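PDB 6AD3: lovastatin nonaketide synthase mokA from Monascus pilosus, which builds the nonaketide backbone of monacolin K (lovastatin) by iterative polyketide synthesis, the present chain being its condensation domain. Local coordinates for residues A[333-338]-A[466-471]; A[484-489]-A[494-499]; A[384-389]-A[508-513]; A[266-269]-A[273-276]; A[259-264]-A[397-402]. The protein carries 1 engineered substitution. All coordinates share one frame; numbering follows the deposited sequence.

Contact 1. Residues A[333-338]-A[466-471]; sequences AAYHVL and YDVVLE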
# COMPACT_ATOMS: atom_id res chain seq x y z
N ALA A 333 -8.04 11.85 -10.73
CA ALA A 333 -8.14 13.17 -11.30
C ALA A 333 -8.65 14.19 -10.29
O ALA A 333 -8.14 15.29 -10.23
CB ALA A 333 -9.02 13.15 -12.57
N ALA A 334 -9.66 13.82 -9.51
CA ALA A 334 -10.22 14.69 -8.53
C ALA A 334 -9.22 14.96 -7.38
O ALA A 334 -9.11 16.07 -6.87
CB ALA A 334 -11.53 14.10 -8.02
N TYR A 335 -8.45 13.94 -7.03
CA TYR A 335 -7.40 14.08 -6.01
C TYR A 335 -6.35 15.07 -6.48
O TYR A 335 -5.95 15.97 -5.73
CB TYR A 335 -6.79 12.71 -5.74
CG TYR A 335 -5.64 12.67 -4.78
CD1 TYR A 335 -5.81 13.05 -3.48
CD2 TYR A 335 -4.54 11.91 -5.08
CE1 TYR A 335 -4.80 12.83 -2.54
CE2 TYR A 335 -3.53 11.68 -4.16
CZ TYR A 335 -3.66 12.17 -2.90
OH TYR A 335 -2.65 11.92 -1.96
N HIS A 336 -5.92 14.92 -7.74
CA HIS A 336 -4.97 15.85 -8.31
C HIS A 336 -5.50 17.28 -8.27
O HIS A 336 -4.78 18.21 -7.88
CB HIS A 336 -4.64 15.46 -9.75
CG HIS A 336 -3.92 16.53 -10.50
ND1 HIS A 336 -4.57 17.39 -11.36
CD2 HIS A 336 -2.67 17.01 -10.36
CE1 HIS A 336 -3.73 18.33 -11.76
NE2 HIS A 336 -2.57 18.12 -11.17
N VAL A 337 -6.77 17.47 -8.69
CA VAL A 337 -7.35 18.82 -8.68
C VAL A 337 -7.39 19.45 -7.29
O VAL A 337 -6.99 20.58 -7.11
CB VAL A 337 -8.76 18.82 -9.27
CG1 VAL A 337 -9.43 20.17 -9.07
CG2 VAL A 337 -8.71 18.43 -10.74
N LEU A 338 -7.71 18.66 -6.27
CA LEU A 338 -7.76 19.17 -4.94
C LEU A 338 -6.35 19.53 -4.44
O LEU A 338 -6.15 20.57 -3.81
CB LEU A 338 -8.42 18.16 -4.01
CG LEU A 338 -8.54 18.61 -2.57
CD1 LEU A 338 -9.23 19.97 -2.45
CD2 LEU A 338 -9.28 17.56 -1.77
N TYR A 466 5.41 10.00 2.88
CA TYR A 466 4.66 10.91 2.01
C TYR A 466 3.79 11.92 2.80
O TYR A 466 3.10 11.55 3.75
CB TYR A 466 3.82 10.08 1.03
CG TYR A 466 4.69 9.19 0.20
CD1 TYR A 466 5.54 9.71 -0.77
CD2 TYR A 466 4.78 7.83 0.48
CE1 TYR A 466 6.47 8.92 -1.43
CE2 TYR A 466 5.68 7.03 -0.21
CZ TYR A 466 6.55 7.60 -1.14
OH TYR A 466 7.48 6.84 -1.78
N ASP A 467 3.76 13.18 2.33
CA ASP A 467 3.01 14.24 3.00
C ASP A 467 1.53 13.89 3.07
O ASP A 467 0.89 14.13 4.09
CB ASP A 467 3.16 15.58 2.28
CG ASP A 467 4.52 16.25 2.52
OD1 ASP A 467 5.47 15.60 2.97
OD2 ASP A 467 4.60 17.45 2.26
N VAL A 468 0.97 13.40 1.96
CA VAL A 468 -0.44 13.11 1.86
C VAL A 468 -0.65 11.81 1.10
O VAL A 468 0.00 11.54 0.09
CB VAL A 468 -1.22 14.27 1.16
CG1 VAL A 468 -0.59 14.61 -0.13
CG2 VAL A 468 -2.70 13.94 1.00
N VAL A 469 -1.44 10.95 1.69
CA VAL A 469 -1.75 9.66 1.13
C VAL A 469 -3.25 9.49 1.16
O VAL A 469 -3.89 9.59 2.23
CB VAL A 469 -1.08 8.52 1.87
CG1 VAL A 469 -1.43 7.17 1.22
CG2 VAL A 469 0.44 8.71 1.95
N LEU A 470 -3.82 9.15 0.01
CA LEU A 470 -5.22 8.79 -0.11
C LEU A 470 -5.29 7.31 -0.51
O LEU A 470 -4.77 6.92 -1.58
CB LEU A 470 -5.92 9.64 -1.17
CG LEU A 470 -7.32 9.18 -1.60
CD1 LEU A 470 -8.25 9.15 -0.42
CD2 LEU A 470 -7.90 10.10 -2.66
N GLU A 471 -5.82 6.47 0.39
CA GLU A 471 -6.02 5.06 0.11
C GLU A 471 -7.53 4.83 0.04
O GLU A 471 -8.26 5.42 0.83
CB GLU A 471 -5.49 4.19 1.24
CG GLU A 471 -4.03 4.32 1.50
CD GLU A 471 -3.56 3.46 2.64
OE1 GLU A 471 -2.50 3.79 3.23
OE2 GLU A 471 -4.16 2.36 2.81

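Contact 2. Residues A[484-489]-A[494-499]; sequences VKLQSS and HHPRAF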
# COMPACT_ATOMS: atom_id res chain seq x y z
N VAL A 484 -7.58 9.08 4.39
CA VAL A 484 -6.56 10.11 4.16
C VAL A 484 -5.57 10.16 5.35
O VAL A 484 -5.99 10.20 6.55
CB VAL A 484 -7.22 11.51 4.01
CG1 VAL A 484 -6.16 12.59 4.00
CG2 VAL A 484 -8.04 11.54 2.74
N LYS A 485 -4.29 10.11 5.01
CA LYS A 485 -3.19 10.17 5.97
C LYS A 485 -2.34 11.38 5.65
O LYS A 485 -1.94 11.57 4.50
CB LYS A 485 -2.32 8.91 5.88
CG LYS A 485 -3.09 7.59 6.11
CD LYS A 485 -2.17 6.36 5.93
CE LYS A 485 -2.86 5.05 6.31
NZ LYS A 485 -2.03 3.87 5.92
N LEU A 486 -2.04 12.16 6.68
CA LEU A 486 -1.15 13.34 6.58
C LEU A 486 0.01 13.22 7.57
O LEU A 486 -0.14 12.67 8.68
CB LEU A 486 -1.94 14.61 6.84
CG LEU A 486 -3.18 14.84 6.01
CD1 LEU A 486 -3.89 16.12 6.46
CD2 LEU A 486 -2.79 14.94 4.52
N GLN A 487 1.19 13.67 7.15
CA GLN A 487 2.35 13.64 8.03
C GLN A 487 2.11 14.58 9.22
O GLN A 487 1.83 15.77 9.02
CB GLN A 487 3.61 14.10 7.29
CG GLN A 487 4.13 13.14 6.25
CD GLN A 487 4.70 11.85 6.83
OE1 GLN A 487 4.45 10.74 6.30
NE2 GLN A 487 5.46 11.97 7.91
N SER A 488 2.30 14.07 10.44
CA SER A 488 2.19 14.89 11.67
C SER A 488 3.31 15.94 11.71
O SER A 488 3.18 16.97 12.36
CB SER A 488 2.24 13.98 12.91
OG SER A 488 3.52 13.39 13.03
N SER A 489 4.36 15.72 10.93
CA SER A 489 5.48 16.67 10.88
C SER A 489 5.08 17.98 10.25
O SER A 489 5.73 19.00 10.44
CB SER A 489 6.67 16.06 10.12
OG SER A 489 6.32 15.77 8.78
N HIS A 494 -6.60 17.54 13.09
CA HIS A 494 -7.90 17.71 12.41
C HIS A 494 -7.78 17.87 10.89
O HIS A 494 -8.78 17.96 10.19
CB HIS A 494 -8.66 18.92 12.97
CG HIS A 494 -7.90 20.19 12.87
ND1 HIS A 494 -8.26 21.19 11.99
CD2 HIS A 494 -6.77 20.61 13.48
CE1 HIS A 494 -7.42 22.21 12.13
NE2 HIS A 494 -6.48 21.85 12.99
N HIS A 495 -6.55 17.93 10.38
CA HIS A 495 -6.38 18.21 8.96
C HIS A 495 -6.78 17.05 8.03
O HIS A 495 -7.32 17.30 6.95
CB HIS A 495 -4.98 18.69 8.67
CG HIS A 495 -4.75 20.12 9.05
ND1 HIS A 495 -3.50 20.62 9.37
CD2 HIS A 495 -5.62 21.14 9.25
CE1 HIS A 495 -3.60 21.90 9.67
NE2 HIS A 495 -4.88 22.24 9.64
N PRO A 496 -6.53 15.78 8.44
CA PRO A 496 -6.98 14.73 7.51
C PRO A 496 -8.48 14.80 7.24
O PRO A 496 -8.92 14.66 6.07
CB PRO A 496 -6.60 13.43 8.26
CG PRO A 496 -5.38 13.81 9.05
CD PRO A 496 -5.74 15.23 9.55
N ARG A 497 -9.28 15.00 8.29
CA ARG A 497 -10.72 15.13 8.10
C ARG A 497 -11.11 16.34 7.23
O ARG A 497 -12.03 16.25 6.42
CB ARG A 497 -11.45 15.19 9.43
CG ARG A 497 -12.96 15.01 9.23
CD ARG A 497 -13.65 14.78 10.54
NE ARG A 497 -13.25 13.52 11.16
CZ ARG A 497 -13.60 12.32 10.71
NH1 ARG A 497 -14.35 12.21 9.62
NH2 ARG A 497 -13.21 11.24 11.36
N ALA A 498 -10.40 17.46 7.39
CA ALA A 498 -10.66 18.63 6.57
C ALA A 498 -10.36 18.35 5.07
O ALA A 498 -11.15 18.65 4.20
CB ALA A 498 -9.86 19.83 7.07
N PHE A 499 -9.26 17.65 4.80
CA PHE A 499 -8.96 17.23 3.44
C PHE A 499 -9.97 16.26 2.88
O PHE A 499 -10.46 16.41 1.77
CB PHE A 499 -7.56 16.60 3.37
CG PHE A 499 -7.12 16.27 1.98
CD1 PHE A 499 -7.48 15.08 1.38
CD2 PHE A 499 -6.33 17.14 1.26
CE1 PHE A 499 -7.08 14.78 0.09
CE2 PHE A 499 -5.91 16.83 -0.02
CZ PHE A 499 -6.32 15.65 -0.62

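Contact 3. Residues A[384-389]-A[508-513]; sequences ITFGEH and SMFSMN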
# COMPACT_ATOMS: atom_id res chain seq x y z
N ILE A 384 -9.60 24.25 -18.04
CA ILE A 384 -10.18 23.08 -18.70
C ILE A 384 -11.26 22.47 -17.80
O ILE A 384 -11.36 22.86 -16.62
CB ILE A 384 -9.15 22.03 -19.07
CG1 ILE A 384 -8.58 21.36 -17.82
CG2 ILE A 384 -8.04 22.63 -19.92
CD1 ILE A 384 -7.73 20.16 -18.18
N THR A 385 -12.18 21.72 -18.40
CA THR A 385 -13.28 21.15 -17.66
C THR A 385 -12.78 19.87 -16.96
O THR A 385 -11.80 19.28 -17.37
CB THR A 385 -14.47 20.78 -18.56
OG1 THR A 385 -14.10 19.69 -19.40
CG2 THR A 385 -14.92 21.99 -19.43
N PHE A 386 -13.53 19.42 -15.97
CA PHE A 386 -13.17 18.19 -15.29
C PHE A 386 -13.24 17.04 -16.27
O PHE A 386 -12.36 16.22 -16.29
CB PHE A 386 -14.05 17.91 -14.08
CG PHE A 386 -13.58 16.72 -13.26
CD1 PHE A 386 -12.49 16.85 -12.43
CD2 PHE A 386 -14.08 15.46 -13.49
CE1 PHE A 386 -11.98 15.75 -11.74
CE2 PHE A 386 -13.55 14.33 -12.82
CZ PHE A 386 -12.48 14.50 -11.97
N GLY A 387 -14.25 17.03 -17.14
CA GLY A 387 -14.37 15.98 -18.13
C GLY A 387 -13.13 15.85 -18.98
O GLY A 387 -12.70 14.74 -19.31
N GLU A 388 -12.62 16.98 -19.45
CA GLU A 388 -11.38 17.02 -20.23
C GLU A 388 -10.19 16.49 -19.43
O GLU A 388 -9.36 15.75 -19.93
CB GLU A 388 -11.11 18.45 -20.72
CG GLU A 388 -12.20 18.95 -21.66
CD GLU A 388 -12.06 20.42 -22.04
OE1 GLU A 388 -11.57 21.23 -21.25
OE2 GLU A 388 -12.62 20.79 -23.09
N HIS A 389 -10.14 16.86 -18.16
CA HIS A 389 -9.05 16.46 -17.28
C HIS A 389 -9.13 14.97 -16.99
O HIS A 389 -8.11 14.30 -16.83
CB HIS A 389 -9.13 17.24 -16.01
CG HIS A 389 -7.97 17.04 -15.10
ND1 HIS A 389 -6.67 17.24 -15.50
CD2 HIS A 389 -7.92 16.80 -13.77
CE1 HIS A 389 -5.87 17.18 -14.45
NE2 HIS A 389 -6.60 16.87 -13.39
N SER A 508 -18.33 15.09 -5.27
CA SER A 508 -19.75 15.27 -5.43
C SER A 508 -20.03 16.33 -6.52
O SER A 508 -20.92 16.17 -7.38
CB SER A 508 -20.38 15.68 -4.10
OG SER A 508 -21.79 15.89 -4.30
N MET A 509 -19.25 17.41 -6.51
CA MET A 509 -19.51 18.50 -7.45
C MET A 509 -19.17 18.09 -8.89
O MET A 509 -19.97 18.31 -9.81
CB MET A 509 -18.72 19.74 -7.01
CG MET A 509 -18.75 20.90 -7.95
SD MET A 509 -17.72 22.30 -7.37
CE MET A 509 -16.06 21.64 -7.64
N PHE A 510 -18.02 17.49 -9.09
CA PHE A 510 -17.60 17.12 -10.44
C PHE A 510 -18.42 15.97 -11.02
O PHE A 510 -18.58 15.88 -12.25
CB PHE A 510 -16.09 16.80 -10.52
CG PHE A 510 -15.21 18.02 -10.41
CD1 PHE A 510 -15.48 19.16 -11.13
CD2 PHE A 510 -14.11 18.01 -9.57
CE1 PHE A 510 -14.65 20.26 -11.06
CE2 PHE A 510 -13.28 19.13 -9.48
CZ PHE A 510 -13.56 20.26 -10.20
N SER A 511 -18.87 15.06 -10.16
CA SER A 511 -19.62 13.94 -10.62
C SER A 511 -21.06 14.39 -10.95
O SER A 511 -21.68 13.81 -11.82
CB SER A 511 -19.60 12.79 -9.61
OG SER A 511 -20.38 13.06 -8.46
N MET A 512 -21.51 15.46 -10.30
CA MET A 512 -22.80 16.12 -10.67
C MET A 512 -22.65 16.87 -12.00
O MET A 512 -23.54 16.85 -12.84
CB MET A 512 -23.20 17.08 -9.55
CG MET A 512 -24.57 17.70 -9.68
SD MET A 512 -25.89 16.50 -9.47
CE MET A 512 -25.75 16.19 -7.71
N ASN A 513 -21.51 17.53 -12.19
CA ASN A 513 -21.31 18.38 -13.36
C ASN A 513 -19.85 18.40 -13.79
O ASN A 513 -19.09 19.28 -13.37
CB ASN A 513 -21.75 19.80 -13.04
CG ASN A 513 -21.72 20.72 -14.24
OD1 ASN A 513 -21.24 20.34 -15.30
ND2 ASN A 513 -22.20 21.94 -14.06

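Contact 4. Residues A[266-269]-A[273-276]; sequences HHQP and VSPV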
# COMPACT_ATOMS: atom_id res chain seq x y z
N HIS A 266 10.83 12.92 -15.45
CA HIS A 266 11.26 13.58 -14.22
C HIS A 266 12.54 14.40 -14.36
O HIS A 266 12.91 15.14 -13.44
CB HIS A 266 11.40 12.52 -13.12
CG HIS A 266 10.07 12.06 -12.62
ND1 HIS A 266 9.24 12.88 -11.90
CD2 HIS A 266 9.33 10.97 -12.95
CE1 HIS A 266 8.08 12.28 -11.71
NE2 HIS A 266 8.11 11.13 -12.35
N HIS A 267 13.04 14.47 -15.57
CA HIS A 267 14.25 15.28 -15.82
C HIS A 267 13.98 16.79 -15.60
O HIS A 267 12.87 17.30 -15.84
CB HIS A 267 14.75 15.04 -17.26
CG HIS A 267 16.14 15.56 -17.50
ND1 HIS A 267 16.40 16.82 -18.02
CD2 HIS A 267 17.35 14.99 -17.30
CE1 HIS A 267 17.70 17.00 -18.09
NE2 HIS A 267 18.31 15.92 -17.62
N GLN A 268 14.99 17.48 -15.12
CA GLN A 268 14.90 18.87 -14.80
C GLN A 268 15.97 19.63 -15.64
O GLN A 268 17.00 19.07 -15.94
CB GLN A 268 15.20 19.05 -13.31
CG GLN A 268 14.07 18.61 -12.38
CD GLN A 268 12.87 19.50 -12.53
OE1 GLN A 268 11.98 19.22 -13.31
NE2 GLN A 268 12.92 20.67 -11.91
N PRO A 269 15.78 20.94 -15.84
CA PRO A 269 16.90 21.80 -16.28
C PRO A 269 18.09 21.74 -15.33
O PRO A 269 17.92 21.46 -14.14
CB PRO A 269 16.28 23.20 -16.29
CG PRO A 269 14.83 22.96 -16.51
CD PRO A 269 14.53 21.70 -15.71
N VAL A 273 16.25 22.01 -8.81
CA VAL A 273 15.87 20.91 -7.96
C VAL A 273 14.46 20.48 -8.32
O VAL A 273 13.65 21.29 -8.75
CB VAL A 273 15.93 21.28 -6.46
CG1 VAL A 273 17.36 21.12 -5.94
CG2 VAL A 273 15.42 22.70 -6.24
N SER A 274 14.21 19.18 -8.25
CA SER A 274 12.85 18.67 -8.32
C SER A 274 11.96 19.44 -7.33
O SER A 274 12.29 19.55 -6.14
CB SER A 274 12.84 17.19 -8.01
OG SER A 274 13.55 16.47 -8.98
N PRO A 275 10.89 20.09 -7.84
CA PRO A 275 9.94 20.75 -6.95
C PRO A 275 9.29 19.74 -5.99
O PRO A 275 9.01 18.62 -6.38
CB PRO A 275 8.88 21.34 -7.91
CG PRO A 275 9.44 21.18 -9.30
CD PRO A 275 10.34 19.97 -9.20
N VAL A 276 8.98 20.20 -4.79
CA VAL A 276 8.32 19.37 -3.83
C VAL A 276 6.97 20.00 -3.54
O VAL A 276 6.77 21.20 -3.74
CB VAL A 276 9.15 19.26 -2.54
CG1 VAL A 276 10.54 18.75 -2.85
CG2 VAL A 276 9.23 20.60 -1.82

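Contact 5. Residues A[259-264]-A[397-402]; sequences LAYWES and VREAMQ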
# COMPACT_ATOMS: atom_id res chain seq x y z
N LEU A 259 12.73 2.63 -17.86
CA LEU A 259 13.55 3.56 -17.12
C LEU A 259 13.73 4.90 -17.83
O LEU A 259 13.58 5.95 -17.22
CB LEU A 259 14.90 2.93 -16.80
CG LEU A 259 14.88 1.93 -15.66
CD1 LEU A 259 16.19 1.16 -15.65
CD2 LEU A 259 14.61 2.59 -14.32
N ALA A 260 13.91 4.87 -19.14
CA ALA A 260 14.09 6.11 -19.90
C ALA A 260 12.79 6.91 -19.92
O ALA A 260 12.82 8.14 -19.85
CB ALA A 260 14.55 5.81 -21.34
N TYR A 261 11.66 6.22 -19.96
CA TYR A 261 10.36 6.88 -19.90
C TYR A 261 10.21 7.66 -18.60
O TYR A 261 9.90 8.84 -18.61
CB TYR A 261 9.24 5.86 -20.01
CG TYR A 261 7.88 6.43 -19.75
CD1 TYR A 261 7.18 7.06 -20.76
CD2 TYR A 261 7.27 6.32 -18.51
CE1 TYR A 261 5.90 7.52 -20.56
CE2 TYR A 261 5.99 6.81 -18.28
CZ TYR A 261 5.33 7.45 -19.31
OH TYR A 261 4.04 7.92 -19.12
N TRP A 262 10.48 7.00 -17.48
CA TRP A 262 10.35 7.68 -16.20
C TRP A 262 11.43 8.72 -15.97
O TRP A 262 11.17 9.79 -15.43
CB TRP A 262 10.31 6.68 -15.04
CG TRP A 262 9.13 5.79 -15.09
CD1 TRP A 262 9.12 4.49 -15.39
CD2 TRP A 262 7.76 6.15 -14.81
NE1 TRP A 262 7.83 3.99 -15.33
CE2 TRP A 262 6.99 5.00 -15.01
CE3 TRP A 262 7.11 7.36 -14.52
CZ2 TRP A 262 5.59 5.01 -14.88
CZ3 TRP A 262 5.75 7.35 -14.36
CH2 TRP A 262 5.00 6.17 -14.50
N GLU A 263 12.65 8.46 -16.46
CA GLU A 263 13.73 9.40 -16.28
C GLU A 263 13.47 10.67 -17.07
O GLU A 263 13.74 11.77 -16.62
CB GLU A 263 15.06 8.78 -16.74
CG GLU A 263 15.64 7.82 -15.71
CD GLU A 263 17.01 7.31 -16.12
OE1 GLU A 263 17.91 8.14 -16.41
OE2 GLU A 263 17.19 6.09 -16.15
N SER A 264 12.97 10.51 -18.27
CA SER A 264 12.69 11.69 -19.09
C SER A 264 11.54 12.50 -18.49
O SER A 264 11.61 13.74 -18.38
CB SER A 264 12.37 11.27 -20.52
OG SER A 264 11.77 12.37 -21.19
N VAL A 397 -2.56 7.63 -17.23
CA VAL A 397 -2.50 6.35 -16.52
C VAL A 397 -2.26 5.18 -17.47
O VAL A 397 -1.37 4.35 -17.24
CB VAL A 397 -3.80 6.11 -15.76
CG1 VAL A 397 -3.89 4.68 -15.28
CG2 VAL A 397 -3.94 7.09 -14.60
N ARG A 398 -2.93 5.20 -18.60
CA ARG A 398 -2.72 4.13 -19.59
C ARG A 398 -1.27 4.13 -20.08
O ARG A 398 -0.65 3.08 -20.20
CB ARG A 398 -3.70 4.27 -20.77
CG ARG A 398 -5.13 3.91 -20.39
CD ARG A 398 -6.05 4.07 -21.62
NE ARG A 398 -7.28 3.30 -21.51
CZ ARG A 398 -8.20 3.23 -22.47
NH1 ARG A 398 -8.02 3.87 -23.62
NH2 ARG A 398 -9.29 2.50 -22.28
N GLU A 399 -0.71 5.31 -20.27
CA GLU A 399 0.69 5.38 -20.70
C GLU A 399 1.63 4.89 -19.59
O GLU A 399 2.55 4.13 -19.84
CB GLU A 399 1.02 6.80 -21.11
CG GLU A 399 2.35 6.94 -21.82
CD GLU A 399 2.62 8.38 -22.19
OE1 GLU A 399 3.14 9.13 -21.33
OE2 GLU A 399 2.25 8.78 -23.30
N ALA A 400 1.38 5.32 -18.37
CA ALA A 400 2.15 4.84 -17.23
C ALA A 400 2.13 3.31 -17.16
O ALA A 400 3.12 2.71 -16.84
CB ALA A 400 1.65 5.45 -15.93
N MET A 401 0.97 2.71 -17.43
CA MET A 401 0.79 1.27 -17.26
C MET A 401 1.53 0.47 -18.32
O MET A 401 1.90 -0.69 -18.09
CB MET A 401 -0.71 0.91 -17.27
CG MET A 401 -1.45 1.40 -16.04
SD MET A 401 -0.71 0.84 -14.50
CE MET A 401 -0.98 -0.91 -14.60
N GLN A 402 1.95 1.13 -19.39
CA GLN A 402 2.86 0.50 -20.33
C GLN A 402 4.29 0.38 -19.80
O GLN A 402 5.14 -0.20 -20.46
CB GLN A 402 2.84 1.27 -21.65
CG GLN A 402 1.50 1.21 -22.33
CD GLN A 402 1.42 2.13 -23.52
OE1 GLN A 402 2.17 3.10 -23.60
NE2 GLN A 402 0.53 1.83 -24.45

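Contact 1. Residues A[333-338]-A[466-471]
Val-468 meets the far end of Tyr-335, whose phenol reaches from helix 327-343 to the face of the beta sheet. The CG2 methyl of Val-468 lies near the plane of the Tyr-335 ring, at its edge, with CG2 3.6 Å from Tyr-335 OH; the two side chains approach from opposite directions. The carbonyl O of Val-468 is also close to Tyr-335 OH, but the angle is too poor for a hydrogen bond, and the hydroxyl instead makes a weak one to Val-436 O on the adjoining strand. Val-469 turns its side chain away and contributes backbone, its CA 3.9 Å from Tyr-335 OH. Leu-470 covers one face of the ring. Its CB stands 4.0 Å from the Tyr-335 ring centroid, 27° off the ring normal, a CH-pi contact, while CD2 extends back toward the helix and comes 3.7 Å from Tyr-335 CD1. An anti chi1 (177°) aims the tyrosine ring at the strand, and it slides past Leu-470 in the opposite sense. Segments 333-338 and 468-471 run nearly antiparallel, at 157° with 11.2 Å between axes, a gap bridged by the tyrosine. In the mixed six-stranded sheet of the condensation domain, strand 468-473 lies between strands 435-440 and 481-487; from helix 495-512, Phe-499 packs on Tyr-335 and Tyr-503 on Leu-470.

Contact 2. Residues A[484-489]-A[494-499]
Leu-486 pushes its CD1 methyl against the first turn of helix 495-512, as a bump set on the peptide between His-495 and Pro-496. That methyl sits 3.3 Å from Pro-496 N and 3.6 Å from His-495 CB. A chi1 of -54° turns the leucine branch toward the helix, and an extended chi2 (177°) carries CD1 on to the peptide. The proline ring is the answering knob: its CG rests 3.9 Å from Leu-486 CG, and its CB leans on the strand backbone, 3.7 Å from Val-484 O. Val-484 fills the next hollow, farther along the helix, between Pro-496 and Phe-499. Both its methyls straddle one corner of the phenylalanine, CG1 and CG2 each 3.8 Å from Phe-499 CD1, and the two side chains cross at about a right angle. A tight connection of four residues links strand 481-487 of the six-stranded sheet to the last helix of the condensation domain, which folds back over the sheet, segment 495-499 lying at 134° to segment 484-487. Phe-499 continues onto Tyr-335 and Leu-338 of helix 327-343. No hydrogen bond crosses between the segments: hydrophobic burial and close fit hold the helix start to the sheet.

Contact 3. Residues A[384-389]-A[508-513]
Phe-386 and Phe-510 form an offset stack, with ring centroids 4.4 Å apart and planes only 13° from parallel. The overlap is displaced toward the ring roots, with Phe-386 CG 3.5 Å from Phe-510 CG and CD1 of the first over CD2 of the second. A CH-pi contact accompanies it: Phe-510 CB stands over the Phe-386 face, 3.9 Å from the ring centroid and 18° off the normal. In return, Phe-386 CB comes 3.5 Å from Phe-510 CD1, so each benzyl methylene lies against the other ring. The other face of Phe-510 is touched by Met-509 CE.

The side-chain hydrogen bonds within the segments belong to the helix start at 384-389. Thr-385 is the N-cap of helix 386-401, and its OG1 accepts from Glu-388 N at 3.1 Å; Glu-388 OE1 accepts from Thr-385 N at 3.0 Å, completing a capping box. This fixes the helix start just where Phe-386 leaves it. Ala-333 and Phe-330 of helix 327-343 also meet Phe-386. Backbone bonds from Ile-384, Phe-386 and Gly-387 tie this start to the C-terminal tail of the condensation domain, beyond helix 495-512, whereas between the two segments themselves the attraction is aromatic and apolar.

Contact 4. Residues A[266-269]-A[273-276]
Gln-268 and Ser-274 mark the nearest backbone approach, their CA atoms 6.8 Å apart, between two irregular extended pieces of chain. His-267 is the first residue to leave the helical conformation after helix 256-266, and Gln-268 continues in an extended form. Residues 273-276 are likewise extended, with Ser-274 leading into Pro-275. Three residues separate the segments, so the chain makes a short excursion and returns alongside itself. This is a surface loop of the condensation domain, on the connection from helix 256-266 to strand 301-307, and the side chain of Gln-268 spans its neck. A bend at chi2 (-67°) folds the glutamine amide back toward residues 273-275. Its NE2 gives a weak hydrogen bond to Val-273 O, 3.3 Å long and bent at the hydrogen to 131°. The same nitrogen lies 3.8 Å from Pro-275 CD, the glutamine and proline side chains coming from opposite directions. Nearer its root, Gln-268 CG passes 4.1 Å from Ser-274 OG. The firmer polar link is at the other end of the amide, where OE1 accepts from NH2 of Arg-376 on strand 371-377, and His-266 NE2 bonds to Pro-374 O on the same strand.

Contact 5. Residues A[259-264]-A[397-402]
Tyr-261 points its phenol from helix 256-266 at Glu-399 on helix 386-401, and its hydroxyl donates a hydrogen bond to the carboxylate, Tyr-261 OH to Glu-399 OE1 2.7 Å. The acceptor lies at the edge of the tyrosine ring, in its plane, while the carboxylate is turned almost perpendicular to the ring, at 88°. OE1 accepts the bond with its anti lone pair, the one facing away from the other carboxylate oxygen. The glutamate reaches this position with its chain stretched out from chi1 (-169°) through chi2, which also brings its CG methylene to 3.3 Å from Tyr-261 OH. The tyrosine ring is held from its own helix as well: Tyr-261 CD2 stands 3.6 Å above the plane of the neighbouring Trp-262 ring, over its centre, whereas Trp-262 CE2 lies at the tyrosine's edge, a T-shaped relation.

Trp-262 sends the far corner of its indole to the Ala-400 methyl, CH2 being 3.7 Å from Ala-400 CB, and CZ2 passes 3.9 Å from Ala-400 O. The indole NE1 bonds to His-403 O just beyond the second segment, and the His-403 ring stacks on Tyr-261. Leu-375 of strand 371-377, at the edge of the domain's six-stranded sheet, touches both Trp-262 and Ala-400. The axes of segments 259-264 and 397-401 come no nearer than 11.9 Å, at 136°, so long aromatic side chains make the bridge. Chemically the contact is mixed: an outer phenol-carboxylate bond, which would probably polarise the phenol O-H, beside a buried indole-methyl contact.

Contacts 1 and 2 lie on a helix-covered face of the six-stranded sheet; contact 3 joins two helices at their ends. Contacts 1 and 2, with centres 11 Å apart, share neighbouring strands, tied by a salt bridge from Glu-471 OE1 to Lys-485 NZ of 2.7 Å. Contact 1 meets contact 3, 16 Å away between centres, where His-336 ND1 and His-389 NE2 lie 2.9 Å apart in a probable hydrogen bond. Helix 495-512 serves contacts 2 and 3 near its two ends, their centres 25 Å apart; helix 386-401 similarly links contacts 3 and 5, 26 Å apart. Contact 4 follows directly from the first helix of contact 5, with 16 Å between centres, and both approach strand 371-377.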